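Local coordinates for protein DNA endonuclease I-CeuI (Chlamydomonas eugametos, PDB 2EX5) that cleaves DNA as a homodimeric, magnesium-dependent homing endonuclease, recognising a degenerate site of 17-19 base pairs and making the staggered cut used in intron homing, at residues L53-A56 with G57-G61; E172-N176 with K177-I181; L97-A100 with L101-K105. The protein carries 1 engineered substitution. All coordinates share one frame; numbering follows the deposited sequence.

Following the chain from its N terminus, interaction 1 (53-61) comes first, interaction 3 (97-105) second and interaction 2 (172-181) last. Each joins successive turns of a single helix, so none closes a long loop, and the three run in series without nesting or crossing. Interactions 1 and 3 nevertheless meet in space: L55 of helix 49-62 packs on L99, A100 and V103 of helix 94-104, and L59 reaches F104, with contact centres 12 Å apart. Strands 63-71 and 79-90 lie between these two helices in the sequence. Interaction 2 stands apart on helix 171-185, its nearest atoms about 17 Å from interaction 1 and about 20 Å from interaction 3.

Interaction 1: residues L53-A56 with G57-G61. With nucleotides of chain B.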
ATOM      1  N   LEU C  53       6.070   8.782  11.222  1.00 30.51           N
ATOM      2  CA  LEU C  53       5.183   7.701  11.600  1.00 28.69           C
ATOM      3  C   LEU C  53       4.236   7.418  10.450  1.00 27.27           C
ATOM      4  O   LEU C  53       3.849   6.318  10.298  1.00 26.21           O
ATOM      5  CB  LEU C  53       4.374   8.020  12.900  1.00 28.32           C
ATOM      6  CG  LEU C  53       4.680   7.607  14.354  1.00 29.62           C
ATOM      7  CD1 LEU C  53       5.910   6.849  14.586  1.00 28.64           C
ATOM      8  CD2 LEU C  53       4.570   8.774  15.462  1.00 28.00           C
ATOM      9  N   PHE C  54       3.772   8.458   9.757  1.00 26.07           N
ATOM     10  CA  PHE C  54       2.908   8.366   8.578  1.00 24.83           C
ATOM     11  C   PHE C  54       3.732   7.661   7.443  1.00 24.19           C
ATOM     12  O   PHE C  54       3.238   6.763   6.806  1.00 26.78           O
ATOM     13  CB  PHE C  54       2.410   9.760   8.122  1.00 25.39           C
ATOM     14  CG  PHE C  54       1.549   9.744   6.803  1.00 24.92           C
ATOM     15  CD1 PHE C  54       0.162   9.659   6.859  1.00 27.25           C
ATOM     16  CD2 PHE C  54       2.153   9.766   5.553  1.00 24.73           C
ATOM     17  CE1 PHE C  54      -0.641   9.648   5.687  1.00 28.24           C
ATOM     18  CE2 PHE C  54       1.392   9.720   4.419  1.00 25.85           C
ATOM     19  CZ  PHE C  54       0.009   9.674   4.483  1.00 25.85           C
ATOM     20  N   LEU C  55       5.006   8.001   7.256  1.00 22.90           N
ATOM     21  CA  LEU C  55       5.742   7.352   6.251  1.00 22.77           C
ATOM     22  C   LEU C  55       5.933   5.870   6.646  1.00 23.04           C
ATOM     23  O   LEU C  55       5.914   5.036   5.769  1.00 20.58           O
ATOM     24  CB  LEU C  55       7.055   8.040   6.046  1.00 21.62           C
ATOM     25  CG  LEU C  55       8.166   7.467   5.142  1.00 21.28           C
ATOM     26  CD1 LEU C  55       7.616   7.437   3.647  1.00 22.58           C
ATOM     27  CD2 LEU C  55       9.467   8.250   5.265  1.00 21.33           C
ATOM     28  N   ALA C  56       6.121   5.545   7.939  1.00 22.01           N
ATOM     29  CA  ALA C  56       6.260   4.161   8.393  1.00 22.43           C
ATOM     30  C   ALA C  56       5.079   3.336   7.917  1.00 23.55           C
ATOM     31  O   ALA C  56       5.287   2.296   7.317  1.00 25.86           O
ATOM     32  CB  ALA C  56       6.456   4.026   9.894  1.00 21.34           C
ATOM     33  N   GLY C  57       3.869   3.820   8.066  1.00 23.96           N
ATOM     34  CA  GLY C  57       2.658   3.087   7.649  1.00 24.08           C
ATOM     35  C   GLY C  57       2.637   2.965   6.150  1.00 25.24           C
ATOM     36  O   GLY C  57       2.272   1.931   5.551  1.00 25.31           O
ATOM     37  N   PHE C  58       3.080   4.008   5.481  1.00 26.18           N
ATOM     38  CA  PHE C  58       3.052   3.975   4.014  1.00 25.80           C
ATOM     39  C   PHE C  58       3.991   2.861   3.453  1.00 25.83           C
ATOM     40  O   PHE C  58       3.682   2.236   2.473  1.00 24.60           O
ATOM     41  CB  PHE C  58       3.547   5.323   3.560  1.00 24.18           C
ATOM     42  CG  PHE C  58       3.553   5.484   2.113  1.00 25.25           C
ATOM     43  CD1 PHE C  58       2.376   5.677   1.442  1.00 27.30           C
ATOM     44  CD2 PHE C  58       4.737   5.469   1.402  1.00 25.62           C
ATOM     45  CE1 PHE C  58       2.392   5.872   0.120  1.00 25.56           C
ATOM     46  CE2 PHE C  58       4.729   5.602   0.051  1.00 22.67           C
ATOM     47  CZ  PHE C  58       3.556   5.790  -0.563  1.00 23.66           C
ATOM     48  N   LEU C  59       5.177   2.736   4.060  1.00 24.24           N
ATOM     49  CA  LEU C  59       6.193   1.841   3.642  1.00 26.18           C
ATOM     50  C   LEU C  59       5.830   0.383   3.946  1.00 26.59           C
ATOM     51  O   LEU C  59       6.235  -0.532   3.172  1.00 25.06           O
ATOM     52  CB  LEU C  59       7.496   2.169   4.385  1.00 25.43           C
ATOM     53  CG  LEU C  59       8.312   3.453   4.144  1.00 25.37           C
ATOM     54  CD1 LEU C  59       9.694   3.223   4.862  1.00 22.36           C
ATOM     55  CD2 LEU C  59       8.436   3.705   2.654  1.00 23.80           C
ATOM     56  N   GLU C  60       5.142   0.163   5.072  1.00 26.89           N
ATOM     57  CA  GLU C  60       4.539  -1.135   5.370  1.00 29.38           C
ATOM     58  C   GLU C  60       3.630  -1.559   4.213  1.00 30.81           C
ATOM     59  O   GLU C  60       3.599  -2.694   3.871  1.00 30.16           O
ATOM     60  CB  GLU C  60       3.801  -1.132   6.708  1.00 27.82           C
ATOM     61  CG  GLU C  60       2.987  -2.325   7.072  1.00 27.46           C
ATOM     62  CD  GLU C  60       3.805  -3.417   7.698  1.00 30.64           C
ATOM     63  OE1 GLU C  60       3.161  -4.479   8.007  1.00 31.13           O
ATOM     64  OE2 GLU C  60       5.072  -3.225   7.830  1.00 28.58           O
ATOM     65  N   GLY C  61       2.955  -0.567   3.622  1.00 32.38           N
ATOM     66  CA  GLY C  61       2.111  -0.693   2.473  1.00 33.49           C
ATOM     67  C   GLY C  61       2.779  -0.850   1.124  1.00 33.35           C
ATOM     68  O   GLY C  61       2.324  -1.688   0.380  1.00 35.56           O
TER
ATOM     69  P    DG B  16       1.885  -3.105  -3.234  1.00 38.08           P
ATOM     70  OP1  DG B  16       1.901  -4.407  -3.896  1.00 37.50           O
ATOM     71  OP2  DG B  16       0.959  -2.957  -2.083  1.00 36.25           O
ATOM     72  O5'  DG B  16       3.380  -2.571  -2.902  1.00 30.62           O
ATOM     73  C5'  DG B  16       4.504  -3.208  -2.355  1.00 28.15           C
ATOM     74  C4'  DG B  16       4.835  -4.537  -3.120  1.00 26.59           C
ATOM     75  O4'  DG B  16       4.814  -4.601  -4.586  1.00 25.34           O
ATOM     76  C3'  DG B  16       6.171  -5.060  -2.815  1.00 25.32           C
ATOM     77  O3'  DG B  16       5.806  -6.460  -2.336  1.00 24.42           O
ATOM     78  C2'  DG B  16       6.953  -4.865  -4.125  1.00 24.71           C
ATOM     79  C1'  DG B  16       5.924  -5.207  -5.184  1.00 24.17           C
ATOM     80  N9   DG B  16       6.203  -4.586  -6.539  1.00 27.60           N
ATOM     81  C8   DG B  16       6.483  -3.252  -6.811  1.00 28.57           C
ATOM     82  N7   DG B  16       6.771  -2.990  -8.040  1.00 27.63           N
ATOM     83  C5   DG B  16       6.637  -4.227  -8.672  1.00 27.07           C
ATOM     84  C6   DG B  16       6.751  -4.581 -10.034  1.00 27.25           C
ATOM     85  O6   DG B  16       7.066  -3.763 -10.936  1.00 26.54           O
ATOM     86  N1   DG B  16       6.579  -5.975 -10.311  1.00 25.26           N
ATOM     87  C2   DG B  16       6.299  -6.877  -9.276  1.00 26.04           C
ATOM     88  N2   DG B  16       6.072  -8.191  -9.469  1.00 22.27           N
ATOM     89  N3   DG B  16       6.104  -6.490  -8.053  1.00 25.65           N
ATOM     90  C4   DG B  16       6.302  -5.187  -7.792  1.00 25.17           C
TER
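L55 and L59, one helical turn apart, carry the side-chain contact, crossing at an oblique angle with CD1 of L55 3.9 Å from CD2 of L59. L55 holds CG anti to its backbone nitrogen (chi1 172°), whereas L59 places CG beside its own nitrogen; the two opposite choices bring the branches together, and CG of L59 also rests 3.3 Å from L55 O. The same CD1 of L55 approaches the F58 ring obliquely, 4.1 Å from CD2. Beneath the side chains the backbone is regular: L59 N donates to L55 O at 3.0 Å, and E60 N donates to A56 O at 3.1 Å. E60 bends at its second torsion (chi2 84°), and its carboxylate is fixed by two bonds, OE2 to S145 OG and OE1 to S146 N. At the subunit interface, F54 meets the ring of F144 of the second subunit, and A56 and E60 both pack on F54 of that subunit. At the C-terminal end G61 O lies 3.1 Å from OP2 of DG16 of chain B; both are acceptors, a pairing consistent with the magnesium site to which G61 belongs. The sequence LAGFLEGE and this subunit packing identify the LAGLIDADG helix, which builds the dimer interface and delivers its C-terminal end to the cleavage site.

Interaction 2: residues E172-N176 with K177-I181; sequences EQLVN and KILPI
The side-chain amide of Q173 meets K177 at its nitrogen corner, with NE2 3.4 Å from CD of the lysine, and the two side chains pass at a slant. The puckered pyrrolidine ring of P180 turns its CG and CD atoms to the preceding turn: CG stands 3.1 Å from N176 O, and CD stands 3.3 Å from V175 O. The amide of N176 folds back instead, its ND2 making weak hydrogen bonds to the backbone oxygen and OE1 of E172, whose carboxylate is also paired with R207. The backbone shows a wider, pi-type turn here. Q173 O receives two donors, I178 N at 2.9 Å in a nearly straight bond and K177 N at a more bent 140°, while L179 N reaches back five residues to L174 O at 3.0 Å. Having no N-H, P180 cannot continue the series, and the helix kinks there, the short segments lying 22° apart. With an alanine here the ring atoms CG and CD are gone, and the carbonyls of V175 and N176 would probably lose their close packing partners, leaving a gap beside the wide turn. On the buried flank L174 has CG anti to its nitrogen (chi1 174°), which sends CD1 to within 3.9 Å of I178 CG2, and L174 CG lies 4.0 Å from L179 CD2. This apolar flank seats helix 171-185 in the fold: L174, I178 and L179 pack on V81 of strand 79-90, I178 also reaches L159 and F163 of helix 147-164, and L174 and L179 meet A206 and L199 of helix 199-206.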
ATOM      1  N   GLU C 172      32.151 -20.820   1.448  1.00 46.63           N
ATOM      2  CA  GLU C 172      31.380 -21.520   2.468  1.00 47.02           C
ATOM      3  C   GLU C 172      30.232 -20.702   3.072  1.00 46.58           C
ATOM      4  O   GLU C 172      29.091 -21.176   3.204  1.00 47.21           O
ATOM      5  CB  GLU C 172      32.339 -22.009   3.575  1.00 46.63           C
ATOM      6  CG  GLU C 172      33.237 -23.179   3.101  1.00 49.14           C
ATOM      7  CD  GLU C 172      32.495 -24.306   2.306  1.00 49.42           C
ATOM      8  OE1 GLU C 172      31.429 -24.812   2.720  1.00 49.76           O
ATOM      9  OE2 GLU C 172      33.012 -24.688   1.251  1.00 51.48           O
ATOM     10  N   GLN C 173      30.548 -19.487   3.489  1.00 45.70           N
ATOM     11  CA  GLN C 173      29.559 -18.588   4.005  1.00 44.53           C
ATOM     12  C   GLN C 173      28.585 -18.196   2.909  1.00 43.37           C
ATOM     13  O   GLN C 173      27.432 -18.062   3.217  1.00 44.19           O
ATOM     14  CB  GLN C 173      30.208 -17.347   4.560  1.00 46.33           C
ATOM     15  CG  GLN C 173      31.037 -17.598   5.772  1.00 48.35           C
ATOM     16  CD  GLN C 173      30.865 -16.518   6.783  1.00 50.73           C
ATOM     17  OE1 GLN C 173      31.617 -15.572   6.777  1.00 53.79           O
ATOM     18  NE2 GLN C 173      29.822 -16.614   7.626  1.00 51.67           N
ATOM     19  N   LEU C 174      29.040 -17.998   1.663  1.00 41.86           N
ATOM     20  CA  LEU C 174      28.143 -17.695   0.573  1.00 40.90           C
ATOM     21  C   LEU C 174      27.124 -18.790   0.465  1.00 41.85           C
ATOM     22  O   LEU C 174      25.901 -18.508   0.384  1.00 41.29           O
ATOM     23  CB  LEU C 174      28.843 -17.579  -0.764  1.00 41.37           C
ATOM     24  CG  LEU C 174      27.839 -17.395  -1.943  1.00 42.05           C
ATOM     25  CD1 LEU C 174      27.000 -16.128  -1.908  1.00 42.33           C
ATOM     26  CD2 LEU C 174      28.506 -17.408  -3.275  1.00 42.66           C
ATOM     27  N   VAL C 175      27.630 -20.039   0.434  1.00 41.29           N
ATOM     28  CA  VAL C 175      26.744 -21.227   0.303  1.00 40.52           C
ATOM     29  C   VAL C 175      25.937 -21.407   1.554  1.00 40.74           C
ATOM     30  O   VAL C 175      24.723 -21.571   1.499  1.00 43.29           O
ATOM     31  CB  VAL C 175      27.495 -22.527  -0.215  1.00 39.90           C
ATOM     32  CG1 VAL C 175      26.611 -23.757  -0.198  1.00 36.08           C
ATOM     33  CG2 VAL C 175      28.055 -22.308  -1.623  1.00 36.19           C
ATOM     34  N   ASN C 176      26.554 -21.273   2.701  1.00 41.68           N
ATOM     35  CA  ASN C 176      25.872 -21.727   3.925  1.00 42.85           C
ATOM     36  C   ASN C 176      25.095 -20.742   4.780  1.00 42.46           C
ATOM     37  O   ASN C 176      24.130 -21.160   5.365  1.00 43.28           O
ATOM     38  CB  ASN C 176      26.827 -22.496   4.809  1.00 44.70           C
ATOM     39  CG  ASN C 176      27.278 -23.782   4.175  1.00 47.26           C
ATOM     40  OD1 ASN C 176      26.479 -24.670   3.884  1.00 47.97           O
ATOM     41  ND2 ASN C 176      28.565 -23.890   3.967  1.00 47.28           N
ATOM     42  N   LYS C 177      25.558 -19.498   4.906  1.00 41.49           N
ATOM     43  CA  LYS C 177      24.829 -18.389   5.521  1.00 40.23           C
ATOM     44  C   LYS C 177      24.096 -17.428   4.497  1.00 37.59           C
ATOM     45  O   LYS C 177      22.903 -17.267   4.581  1.00 37.59           O
ATOM     46  CB  LYS C 177      25.728 -17.670   6.543  1.00 42.60           C
ATOM     47  CG  LYS C 177      25.776 -18.434   7.960  1.00 46.94           C
ATOM     48  CD  LYS C 177      26.936 -17.925   8.912  1.00 50.73           C
ATOM     49  CE  LYS C 177      27.550 -19.014   9.890  1.00 53.33           C
ATOM     50  NZ  LYS C 177      27.327 -20.489   9.514  1.00 55.33           N
ATOM     51  N   ILE C 178      24.769 -16.877   3.490  1.00 33.70           N
ATOM     52  CA  ILE C 178      24.136 -15.916   2.572  1.00 31.43           C
ATOM     53  C   ILE C 178      22.955 -16.417   1.734  1.00 29.75           C
ATOM     54  O   ILE C 178      21.826 -15.878   1.816  1.00 29.54           O
ATOM     55  CB  ILE C 178      25.191 -15.197   1.715  1.00 31.40           C
ATOM     56  CG1 ILE C 178      26.126 -14.388   2.654  1.00 31.93           C
ATOM     57  CG2 ILE C 178      24.531 -14.403   0.545  1.00 30.39           C
ATOM     58  CD1 ILE C 178      27.199 -13.530   1.872  1.00 30.24           C
ATOM     59  N   LEU C 179      23.187 -17.486   0.984  1.00 27.81           N
ATOM     60  CA  LEU C 179      22.188 -17.995   0.060  1.00 28.96           C
ATOM     61  C   LEU C 179      20.908 -18.470   0.762  1.00 29.82           C
ATOM     62  O   LEU C 179      19.768 -18.200   0.279  1.00 30.28           O
ATOM     63  CB  LEU C 179      22.812 -19.103  -0.816  1.00 29.84           C
ATOM     64  CG  LEU C 179      23.204 -18.873  -2.272  1.00 28.63           C
ATOM     65  CD1 LEU C 179      23.077 -17.394  -2.753  1.00 27.88           C
ATOM     66  CD2 LEU C 179      24.539 -19.521  -2.700  1.00 26.35           C
ATOM     67  N   PRO C 180      21.057 -19.139   1.931  1.00 30.80           N
ATOM     68  CA  PRO C 180      19.847 -19.532   2.671  1.00 30.88           C
ATOM     69  C   PRO C 180      19.007 -18.374   3.142  1.00 31.51           C
ATOM     70  O   PRO C 180      17.828 -18.504   3.195  1.00 32.87           O
ATOM     71  CB  PRO C 180      20.405 -20.304   3.898  1.00 30.36           C
ATOM     72  CG  PRO C 180      21.716 -20.855   3.469  1.00 30.92           C
ATOM     73  CD  PRO C 180      22.287 -19.669   2.599  1.00 31.86           C
ATOM     74  N   ILE C 181      19.585 -17.255   3.542  1.00 32.29           N
ATOM     75  CA  ILE C 181      18.716 -16.073   3.837  1.00 31.83           C
ATOM     76  C   ILE C 181      18.020 -15.574   2.576  1.00 31.06           C
ATOM     77  O   ILE C 181      16.814 -15.290   2.607  1.00 32.72           O
ATOM     78  CB  ILE C 181      19.545 -14.878   4.431  1.00 32.51           C
ATOM     79  CG1 ILE C 181      20.083 -15.221   5.821  1.00 30.72           C
ATOM     80  CG2 ILE C 181      18.693 -13.672   4.459  1.00 30.09           C
ATOM     81  CD1 ILE C 181      21.404 -14.438   6.105  1.00 29.35           C
TER

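Interaction 3: residues L97-A100 with L101-K105; sequences LYLA and LEVFK
E102 lies alongside Y98, one turn on, and can be traced atom by atom. Its CB sits 3.3 Å from Y98 O and 3.4 Å from L99 O, at the start of the turn. CG lies anti to the backbone nitrogen (chi1 -170°), and a bend at the next torsion carries the carboxylate alongside the tyrosine, the two side chains pointing the same way with their planes 79° apart. At the tip, OE2 approaches the Y98 ring obliquely, 3.4 Å from CE2 and 3.3 Å from OH. OE1 takes the other direction and forms a salt bridge with K105 NZ, the modelled 2.5 Å being doubtfully short. The tyrosine hydroxyl is itself hydrogen-bonded to R37 NH1. Farther round the helix, A100 CB lies 3.8 Å from CE1 of F104, and F104 N donates to A100 O in a nearly straight bond (169°). K105 follows with positive phi, leaving the helix. The chemistry is thus divided between a charged flank and an apolar one: paired with K105, the glutamate is likely to stay ionised, while R37 holds the tyrosine hydroxyl, and A100 and F104 supply packing against strand 118-123.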
ATOM      1  N   LEU C  97       6.429  10.018  -1.777  1.00 24.91           N
ATOM      2  CA  LEU C  97       7.785   9.623  -2.301  1.00 24.73           C
ATOM      3  C   LEU C  97       8.877  10.717  -1.976  1.00 25.51           C
ATOM      4  O   LEU C  97      10.017  10.442  -1.558  1.00 23.14           O
ATOM      5  CB  LEU C  97       7.614   9.469  -3.832  1.00 24.39           C
ATOM      6  CG  LEU C  97       7.668   8.035  -4.352  1.00 24.81           C
ATOM      7  CD1 LEU C  97       6.958   7.078  -3.403  1.00 19.84           C
ATOM      8  CD2 LEU C  97       7.287   7.881  -5.805  1.00 23.09           C
ATOM      9  N   TYR C  98       8.457  11.978  -2.156  1.00 26.18           N
ATOM     10  CA  TYR C  98       9.282  13.160  -1.800  1.00 27.29           C
ATOM     11  C   TYR C  98       9.554  13.198  -0.284  1.00 25.81           C
ATOM     12  O   TYR C  98      10.695  13.309   0.176  1.00 26.01           O
ATOM     13  CB  TYR C  98       8.612  14.450  -2.327  1.00 26.96           C
ATOM     14  CG  TYR C  98       9.451  15.652  -2.046  1.00 27.94           C
ATOM     15  CD1 TYR C  98      10.449  16.022  -2.918  1.00 27.58           C
ATOM     16  CD2 TYR C  98       9.286  16.396  -0.874  1.00 28.14           C
ATOM     17  CE1 TYR C  98      11.309  17.095  -2.635  1.00 28.48           C
ATOM     18  CE2 TYR C  98      10.114  17.485  -0.603  1.00 29.66           C
ATOM     19  CZ  TYR C  98      11.103  17.822  -1.509  1.00 28.21           C
ATOM     20  OH  TYR C  98      11.956  18.833  -1.253  1.00 31.81           O
ATOM     21  N   LEU C  99       8.526  12.961   0.485  1.00 24.42           N
ATOM     22  CA  LEU C  99       8.731  12.773   1.935  1.00 26.29           C
ATOM     23  C   LEU C  99       9.782  11.703   2.238  1.00 26.70           C
ATOM     24  O   LEU C  99      10.735  11.994   2.976  1.00 26.60           O
ATOM     25  CB  LEU C  99       7.416  12.446   2.629  1.00 24.94           C
ATOM     26  CG  LEU C  99       6.963  12.794   4.032  1.00 27.81           C
ATOM     27  CD1 LEU C  99       6.191  11.586   4.609  1.00 25.17           C
ATOM     28  CD2 LEU C  99       8.091  13.401   5.023  1.00 25.23           C
ATOM     29  N   ALA C 100       9.668  10.457   1.687  1.00 27.32           N
ATOM     30  CA  ALA C 100      10.771   9.468   1.906  1.00 24.86           C
ATOM     31  C   ALA C 100      12.187   9.985   1.596  1.00 24.92           C
ATOM     32  O   ALA C 100      13.128   9.805   2.384  1.00 22.74           O
ATOM     33  CB  ALA C 100      10.514   8.196   1.088  1.00 23.10           C
ATOM     34  N   LEU C 101      12.348  10.580   0.409  1.00 27.35           N
ATOM     35  CA  LEU C 101      13.631  11.209  -0.048  1.00 31.00           C
ATOM     36  C   LEU C 101      14.145  12.183   1.004  1.00 32.48           C
ATOM     37  O   LEU C 101      15.296  12.144   1.498  1.00 34.28           O
ATOM     38  CB  LEU C 101      13.295  11.943  -1.338  1.00 30.72           C
ATOM     39  CG  LEU C 101      14.100  11.832  -2.636  1.00 35.17           C
ATOM     40  CD1 LEU C 101      14.597  10.377  -2.974  1.00 33.93           C
ATOM     41  CD2 LEU C 101      13.358  12.467  -3.792  1.00 32.21           C
ATOM     42  N   GLU C 102      13.198  13.026   1.426  1.00 35.14           N
ATOM     43  CA  GLU C 102      13.461  14.032   2.452  1.00 35.48           C
ATOM     44  C   GLU C 102      13.869  13.362   3.774  1.00 35.15           C
ATOM     45  O   GLU C 102      14.873  13.762   4.338  1.00 35.58           O
ATOM     46  CB  GLU C 102      12.295  15.030   2.520  1.00 35.96           C
ATOM     47  CG  GLU C 102      12.580  16.201   3.359  1.00 39.80           C
ATOM     48  CD  GLU C 102      13.121  17.388   2.621  1.00 38.02           C
ATOM     49  OE1 GLU C 102      14.299  17.708   2.825  1.00 41.06           O
ATOM     50  OE2 GLU C 102      12.407  17.991   1.854  1.00 35.80           O
ATOM     51  N   VAL C 103      13.180  12.292   4.221  1.00 33.64           N
ATOM     52  CA  VAL C 103      13.656  11.587   5.418  1.00 32.97           C
ATOM     53  C   VAL C 103      14.883  10.717   5.282  1.00 34.31           C
ATOM     54  O   VAL C 103      15.677  10.635   6.246  1.00 34.75           O
ATOM     55  CB  VAL C 103      12.538  10.856   6.330  1.00 34.57           C
ATOM     56  CG1 VAL C 103      11.269  10.722   5.682  1.00 36.24           C
ATOM     57  CG2 VAL C 103      13.043   9.599   6.995  1.00 30.67           C
ATOM     58  N   PHE C 104      15.076  10.022   4.143  1.00 31.79           N
ATOM     59  CA  PHE C 104      16.335   9.305   4.089  1.00 30.74           C
ATOM     60  C   PHE C 104      17.515  10.181   3.715  1.00 30.29           C
ATOM     61  O   PHE C 104      18.615   9.739   3.872  1.00 30.86           O
ATOM     62  CB  PHE C 104      16.289   8.017   3.186  1.00 28.53           C
ATOM     63  CG  PHE C 104      15.170   7.063   3.520  1.00 28.12           C
ATOM     64  CD1 PHE C 104      14.090   6.929   2.653  1.00 27.60           C
ATOM     65  CD2 PHE C 104      15.172   6.313   4.692  1.00 28.56           C
ATOM     66  CE1 PHE C 104      13.047   6.026   2.931  1.00 28.11           C
ATOM     67  CE2 PHE C 104      14.096   5.376   4.981  1.00 28.26           C
ATOM     68  CZ  PHE C 104      13.067   5.240   4.043  1.00 29.13           C
ATOM     69  N   LYS C 105      17.309  11.359   3.138  1.00 30.49           N
ATOM     70  CA  LYS C 105      18.472  12.166   2.624  1.00 31.18           C
ATOM     71  C   LYS C 105      19.275  11.573   1.449  1.00 31.41           C
ATOM     72  O   LYS C 105      20.406  12.000   1.202  1.00 31.91           O
ATOM     73  CB  LYS C 105      19.413  12.619   3.770  1.00 32.16           C
ATOM     74  CG  LYS C 105      18.828  13.714   4.686  1.00 33.99           C
ATOM     75  CD  LYS C 105      17.894  14.616   3.890  1.00 38.65           C
ATOM     76  CE  LYS C 105      17.311  15.863   4.730  1.00 42.36           C
ATOM     77  NZ  LYS C 105      16.288  16.687   3.887  1.00 40.59           N
TER